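Side-chain contacts in inorganic pyrophosphatase (Anaplasma phagocytophilum, PDB 3LD3), which probably hydrolyses inorganic pyrophosphate to two phosphate ions with the help of magnesium, working as a homohexamer: residues S31-P34 with E35-V39; I41-S44 with Q45-P49. One frame throughout, in Å; residues are numbered along the deposited sequence.

Interaction 1: residues S31-P34 with E35-V39; sequences SNAP and EEVNV
Asn32 and Glu36 meet across a tight reversal of the chain that ends where strand 37-41 begins, tied together through both backbone and water. The main bond runs from Glu36 N to Asn32 O, 3.2 Å long and almost straight at 172°, although the donor stands well above the carbonyl plane. It comes one residue after a type VIa turn, Asn32 to Glu35, with cis Pro34 in third place; the turn's own closing amide, Glu35 N, makes only a weak, bent bond to the same Asn32 O at 3.0 Å. One water accepts from Asn32 N and donates to Glu36 O. In the Asn32 conformer described, one of two, Asn32 OD1 and Glu36 OE1 lie 4.3 Å apart, two acceptors that could not bond each other, and a second water donates to each. On the apolar side, Ala33 CB touches Val37 CG1 at 3.9 Å; chi1 of -63° sets that methyl opposite Val37's carbonyl carbon, where it also lies 3.9 Å from Pro34 O. Farther out, helix 180-195 packs against the turn, with Ile187 on Pro34 and Val37 and Ile191 on Ala33, and Lys184 forms a salt bridge with Glu35. The chemistry implies a reversal fixed mainly by backbone groups, two amides on one carbonyl plus a backbone-to-backbone water; the side-chain bridge is less certain, since it depends on the Asn32 conformer.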
ATOM      1  N   SER A  31     -27.506 -11.052 -16.880  1.00 13.57           N
ATOM      2  CA  SER A  31     -28.699 -11.074 -17.734  1.00 14.94           C
ATOM      3  C   SER A  31     -28.335 -10.974 -19.215  1.00 13.91           C
ATOM      4  O   SER A  31     -29.084 -11.471 -20.079  1.00 15.51           O
ATOM      5  CB  SER A  31     -29.679  -9.959 -17.363  1.00 15.91           C
ATOM      6  OG  SER A  31     -29.068  -8.689 -17.518  1.00 19.77           O
ATOM      7  N   ASN A  32     -27.196 -10.332 -19.512  1.00 12.57           N
ATOM      8  CA  ASN A  32     -26.741 -10.167 -20.898  0.50 12.23           C
ATOM      9  C   ASN A  32     -25.605 -11.112 -21.269  1.00 11.59           C
ATOM     10  O   ASN A  32     -24.891 -10.870 -22.233  1.00 11.20           O
ATOM     11  CB  ASN A  32     -26.303  -8.724 -21.163  0.50 12.22           C
ATOM     12  CG  ASN A  32     -27.450  -7.750 -21.090  0.50 12.22           C
ATOM     13  OD1 ASN A  32     -27.392  -6.757 -20.358  0.50 15.86           O
ATOM     14  ND2 ASN A  32     -28.522  -8.056 -21.794  0.50 10.51           N
ATOM     15  N   ALA A  33     -25.468 -12.212 -20.533  1.00 10.96           N
ATOM     16  CA  ALA A  33     -24.430 -13.225 -20.845  1.00 11.51           C
ATOM     17  C   ALA A  33     -24.767 -13.841 -22.202  1.00 11.91           C
ATOM     18  O   ALA A  33     -25.930 -13.993 -22.540  1.00 11.89           O
ATOM     19  CB  ALA A  33     -24.392 -14.312 -19.753  1.00 11.60           C
ATOM     20  N   PRO A  34     -23.758 -14.172 -22.995  1.00 11.53           N
ATOM     21  CA  PRO A  34     -22.332 -14.083 -22.748  1.00 10.44           C
ATOM     22  C   PRO A  34     -21.673 -12.768 -23.182  1.00 10.25           C
ATOM     23  O   PRO A  34     -20.461 -12.647 -23.073  1.00 10.96           O
ATOM     24  CB  PRO A  34     -21.789 -15.252 -23.597  1.00 10.17           C
ATOM     25  CG  PRO A  34     -22.671 -15.228 -24.783  1.00 11.60           C
ATOM     26  CD  PRO A  34     -24.042 -14.884 -24.258  1.00 11.72           C
ATOM     27  N   GLU A  35     -22.436 -11.801 -23.685  1.00  9.63           N
ATOM     28  CA  GLU A  35     -21.878 -10.528 -24.168  1.00 10.11           C
ATOM     29  C   GLU A  35     -21.282  -9.698 -23.022  1.00  9.94           C
ATOM     30  O   GLU A  35     -20.250  -9.065 -23.178  1.00  9.72           O
ATOM     31  CB  GLU A  35     -22.935  -9.702 -24.903  1.00 10.90           C
ATOM     32  CG  GLU A  35     -23.601 -10.433 -26.075  1.00 12.07           C
ATOM     33  CD  GLU A  35     -22.616 -10.792 -27.167  1.00 16.16           C
ATOM     34  OE1 GLU A  35     -21.708  -9.980 -27.452  1.00 14.32           O
ATOM     35  OE2 GLU A  35     -22.765 -11.888 -27.754  1.00 19.90           O
ATOM     36  N   GLU A  36     -21.977  -9.692 -21.891  1.00 10.25           N
ATOM     37  CA  GLU A  36     -21.448  -9.152 -20.622  1.00 10.85           C
ATOM     38  C   GLU A  36     -21.770 -10.176 -19.541  1.00  9.99           C
ATOM     39  O   GLU A  36     -22.866 -10.741 -19.523  1.00  9.83           O
ATOM     40  CB  GLU A  36     -22.094  -7.788 -20.271  1.00 11.09           C
ATOM     41  CG  GLU A  36     -21.692  -6.666 -21.220  1.00 14.99           C
ATOM     42  CD  GLU A  36     -22.427  -5.354 -21.028  1.00 19.76           C
ATOM     43  OE1 GLU A  36     -23.356  -5.279 -20.220  1.00 22.28           O
ATOM     44  OE2 GLU A  36     -22.077  -4.395 -21.751  1.00 23.88           O
ATOM     45  N   VAL A  37     -20.827 -10.392 -18.627  1.00  9.61           N
ATOM     46  CA  VAL A  37     -20.991 -11.416 -17.617  1.00  8.99           C
ATOM     47  C   VAL A  37     -20.553 -10.866 -16.282  1.00  8.44           C
ATOM     48  O   VAL A  37     -19.757  -9.915 -16.234  1.00  9.30           O
ATOM     49  CB  VAL A  37     -20.178 -12.708 -17.938  1.00  9.26           C
ATOM     50  CG1 VAL A  37     -20.682 -13.371 -19.265  1.00  8.56           C
ATOM     51  CG2 VAL A  37     -18.672 -12.414 -18.084  1.00  7.18           C
ATOM     52  N   ASN A  38     -21.076 -11.472 -15.221  1.00  8.74           N
ATOM     53  CA  ASN A  38     -20.647 -11.173 -13.858  1.00  7.38           C
ATOM     54  C   ASN A  38     -19.446 -12.029 -13.475  1.00  8.03           C
ATOM     55  O   ASN A  38     -19.408 -13.242 -13.746  1.00  8.79           O
ATOM     56  CB  ASN A  38     -21.787 -11.447 -12.859  1.00  8.32           C
ATOM     57  CG  ASN A  38     -23.005 -10.621 -13.100  1.00  8.43           C
ATOM     58  OD1 ASN A  38     -22.910  -9.497 -13.603  1.00  9.27           O
ATOM     59  ND2 ASN A  38     -24.196 -11.142 -12.701  1.00 11.81           N
ATOM     60  N   VAL A  39     -18.478 -11.403 -12.804  1.00  6.82           N
ATOM     61  CA  VAL A  39     -17.311 -12.087 -12.286  1.00  7.13           C
ATOM     62  C   VAL A  39     -17.194 -11.735 -10.807  1.00  7.57           C
ATOM     63  O   VAL A  39     -17.153 -10.571 -10.464  1.00  7.63           O
ATOM     64  CB  VAL A  39     -16.023 -11.708 -13.048  1.00  7.23           C
ATOM     65  CG1 VAL A  39     -14.777 -12.424 -12.442  1.00  6.84           C
ATOM     66  CG2 VAL A  39     -16.188 -12.069 -14.565  1.00  7.07           C
TER
HETATM   67  O   HOH W   1     -24.911  -9.345 -18.067  1.00 12.92           O
HETATM   68  O   HOH W   2     -25.134  -6.743 -18.551  1.00 22.04           O

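Interaction 2: residues I41-S44 with Q45-P49; sequences IEVS and QDSHP
A type II beta turn from Ser44 to Ser47 reverses the chain just after a classic beta bulge, in which Glu42 and Val43 both face Tyr77. The usual closing bond of the turn, Ser47 N to Ser44 O, is weak here, 3.4 Å long and bent to 132°. A shorter bond reinforces it: Ser47 OG donates to the same Ser44 O at 2.7 Å, tilted 17° from the carbonyl plane. With chi1 at 55°, Ser47 OG sits between its own backbone N and carbonyl carbon, which turns the hydroxyl toward Ser44 O, close to the plane of that carbonyl. The same hydroxyl oxygen lies 3.4 Å from Val43 CG1, a methyl held anti to the backbone N, and so meets an apolar neighbour as well as a carbonyl. The neighbouring polar groups are tied to other loops and to strand 76-79: Ser44 OG to Val101 O, Gln45 NE2 to Ala97 O, and the backbone Gln45 N to Asn76 OD1. Val43 also packs against Tyr73. Two donors from one serine therefore converge on a single carbonyl oxygen, and the turn is probably closed more by the shorter hydroxyl bond than by the weak amide bond.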
ATOM      1  N   ILE A  41     -14.653 -11.632  -7.988  1.00  7.36           N
ATOM      2  CA  ILE A  41     -13.205 -11.534  -7.885  1.00  6.40           C
ATOM      3  C   ILE A  41     -12.725 -12.342  -6.692  1.00  7.92           C
ATOM      4  O   ILE A  41     -13.303 -12.265  -5.589  1.00  7.81           O
ATOM      5  CB  ILE A  41     -12.717 -10.056  -7.813  1.00  6.51           C
ATOM      6  CG1 ILE A  41     -13.122  -9.285  -9.067  1.00  7.58           C
ATOM      7  CG2 ILE A  41     -11.182  -9.963  -7.593  1.00  6.47           C
ATOM      8  CD1 ILE A  41     -12.627  -9.950 -10.393  1.00  7.84           C
ATOM      9  N   GLU A  42     -11.712 -13.155  -6.943  1.00  7.31           N
ATOM     10  CA  GLU A  42     -11.010 -13.902  -5.888  1.00  7.64           C
ATOM     11  C   GLU A  42      -9.638 -13.340  -5.579  1.00  7.36           C
ATOM     12  O   GLU A  42      -9.208 -13.388  -4.408  1.00  7.85           O
ATOM     13  CB  GLU A  42     -10.902 -15.385  -6.281  1.00  7.30           C
ATOM     14  CG  GLU A  42     -12.292 -16.052  -6.274  1.00  9.59           C
ATOM     15  CD  GLU A  42     -12.273 -17.447  -6.843  1.00 14.12           C
ATOM     16  OE1 GLU A  42     -11.661 -17.591  -7.909  1.00 15.08           O
ATOM     17  OE2 GLU A  42     -12.868 -18.359  -6.230  1.00 14.87           O
ATOM     18  N   VAL A  43      -8.916 -12.873  -6.597  1.00  7.23           N
ATOM     19  CA  VAL A  43      -7.586 -12.316  -6.414  1.00  7.19           C
ATOM     20  C   VAL A  43      -7.482 -10.980  -7.126  1.00  7.65           C
ATOM     21  O   VAL A  43      -7.808 -10.872  -8.338  1.00  8.07           O
ATOM     22  CB  VAL A  43      -6.448 -13.272  -6.947  1.00  7.69           C
ATOM     23  CG1 VAL A  43      -5.060 -12.645  -6.739  1.00  9.10           C
ATOM     24  CG2 VAL A  43      -6.504 -14.637  -6.252  1.00  7.09           C
ATOM     25  N   SER A  44      -6.995  -9.974  -6.414  1.00  6.79           N
ATOM     26  CA  SER A  44      -6.845  -8.642  -6.970  1.00  8.14           C
ATOM     27  C   SER A  44      -5.635  -8.547  -7.890  1.00  8.12           C
ATOM     28  O   SER A  44      -4.592  -9.144  -7.631  1.00  7.70           O
ATOM     29  CB  SER A  44      -6.659  -7.610  -5.862  1.00  8.99           C
ATOM     30  OG  SER A  44      -7.751  -7.590  -4.969  1.00  9.43           O
ATOM     31  N   GLN A  45      -5.763  -7.721  -8.922  1.00  8.48           N
ATOM     32  CA  GLN A  45      -4.657  -7.390  -9.785  1.00 10.54           C
ATOM     33  C   GLN A  45      -3.475  -6.829  -8.997  1.00 10.48           C
ATOM     34  O   GLN A  45      -3.635  -6.061  -8.050  1.00  9.45           O
ATOM     35  CB  GLN A  45      -5.148  -6.335 -10.775  1.00 10.89           C
ATOM     36  CG  GLN A  45      -4.305  -6.014 -11.924  1.00 14.36           C
ATOM     37  CD  GLN A  45      -5.143  -5.100 -12.839  1.00 17.43           C
ATOM     38  OE1 GLN A  45      -5.850  -5.584 -13.714  1.00 18.71           O
ATOM     39  NE2 GLN A  45      -5.221  -3.803 -12.461  1.00 20.88           N
ATOM     40  N   ASP A  46      -2.277  -7.285  -9.355  1.00 10.53           N
ATOM     41  CA  ASP A  46      -1.052  -6.738  -8.820  1.00 12.05           C
ATOM     42  C   ASP A  46      -0.881  -6.958  -7.318  1.00 11.80           C
ATOM     43  O   ASP A  46      -0.227  -6.160  -6.667  1.00 14.43           O
ATOM     44  CB  ASP A  46      -0.950  -5.245  -9.163  1.00 12.74           C
ATOM     45  CG  ASP A  46      -0.928  -4.997 -10.671  1.00 17.37           C
ATOM     46  OD1 ASP A  46      -0.589  -5.924 -11.433  1.00 19.50           O
ATOM     47  OD2 ASP A  46      -1.304  -3.888 -11.129  1.00 19.89           O
ATOM     48  N   SER A  47      -1.507  -7.992  -6.766  1.00 10.37           N
ATOM     49  CA  SER A  47      -1.491  -8.220  -5.328  1.00  9.90           C
ATOM     50  C   SER A  47      -0.316  -9.112  -4.927  1.00  9.49           C
ATOM     51  O   SER A  47       0.374  -9.668  -5.773  1.00  8.41           O
ATOM     52  CB  SER A  47      -2.800  -8.885  -4.891  1.00 10.03           C
ATOM     53  OG  SER A  47      -3.043 -10.090  -5.616  1.00  9.44           O
ATOM     54  N   HIS A  48      -0.094  -9.222  -3.633  1.00  8.65           N
ATOM     55  CA  HIS A  48       0.804 -10.259  -3.118  1.00  9.58           C
ATOM     56  C   HIS A  48       0.182 -11.613  -3.476  1.00 10.00           C
ATOM     57  O   HIS A  48      -1.026 -11.734  -3.633  1.00 10.22           O
ATOM     58  CB  HIS A  48       0.964 -10.108  -1.628  1.00 10.67           C
ATOM     59  CG  HIS A  48       1.643  -8.834  -1.235  1.00 13.72           C
ATOM     60  ND1 HIS A  48       2.863  -8.455  -1.760  1.00 15.46           N
ATOM     61  CD2 HIS A  48       1.280  -7.859  -0.363  1.00 18.52           C
ATOM     62  CE1 HIS A  48       3.217  -7.294  -1.224  1.00 19.61           C
ATOM     63  NE2 HIS A  48       2.284  -6.922  -0.362  1.00 18.60           N
ATOM     64  N   PRO A  49       1.012 -12.650  -3.583  1.00 10.09           N
ATOM     65  CA  PRO A  49       0.548 -13.909  -4.125  1.00 10.04           C
ATOM     66  C   PRO A  49      -0.283 -14.769  -3.145  1.00  9.59           C
ATOM     67  O   PRO A  49       0.049 -15.943  -2.886  1.00  9.37           O
ATOM     68  CB  PRO A  49       1.865 -14.552  -4.578  1.00 10.44           C
ATOM     69  CG  PRO A  49       2.852 -14.075  -3.668  1.00 12.18           C
ATOM     70  CD  PRO A  49       2.479 -12.613  -3.477  1.00 10.77           C
TER

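Interactions 1 and 2 follow each other along the chain at the two ends of strand 37-41, their centres about 22 Å apart, and do not otherwise touch. In both, a single carbonyl oxygen takes two donors: both are backbone amides in 31-39, whereas in 41-49 they are an amide and a hydroxyl of the same serine. Their settings differ. Interaction 1 lies at the surface, its Val37 side chain about 11 Å from that of Asp92, a predicted magnesium ligand. Interaction 2 is nearer the predicted substrate residues, with the Val43 side chain about 4 Å from those of Lys51 and Tyr77, and its far end meets neighbouring subunits.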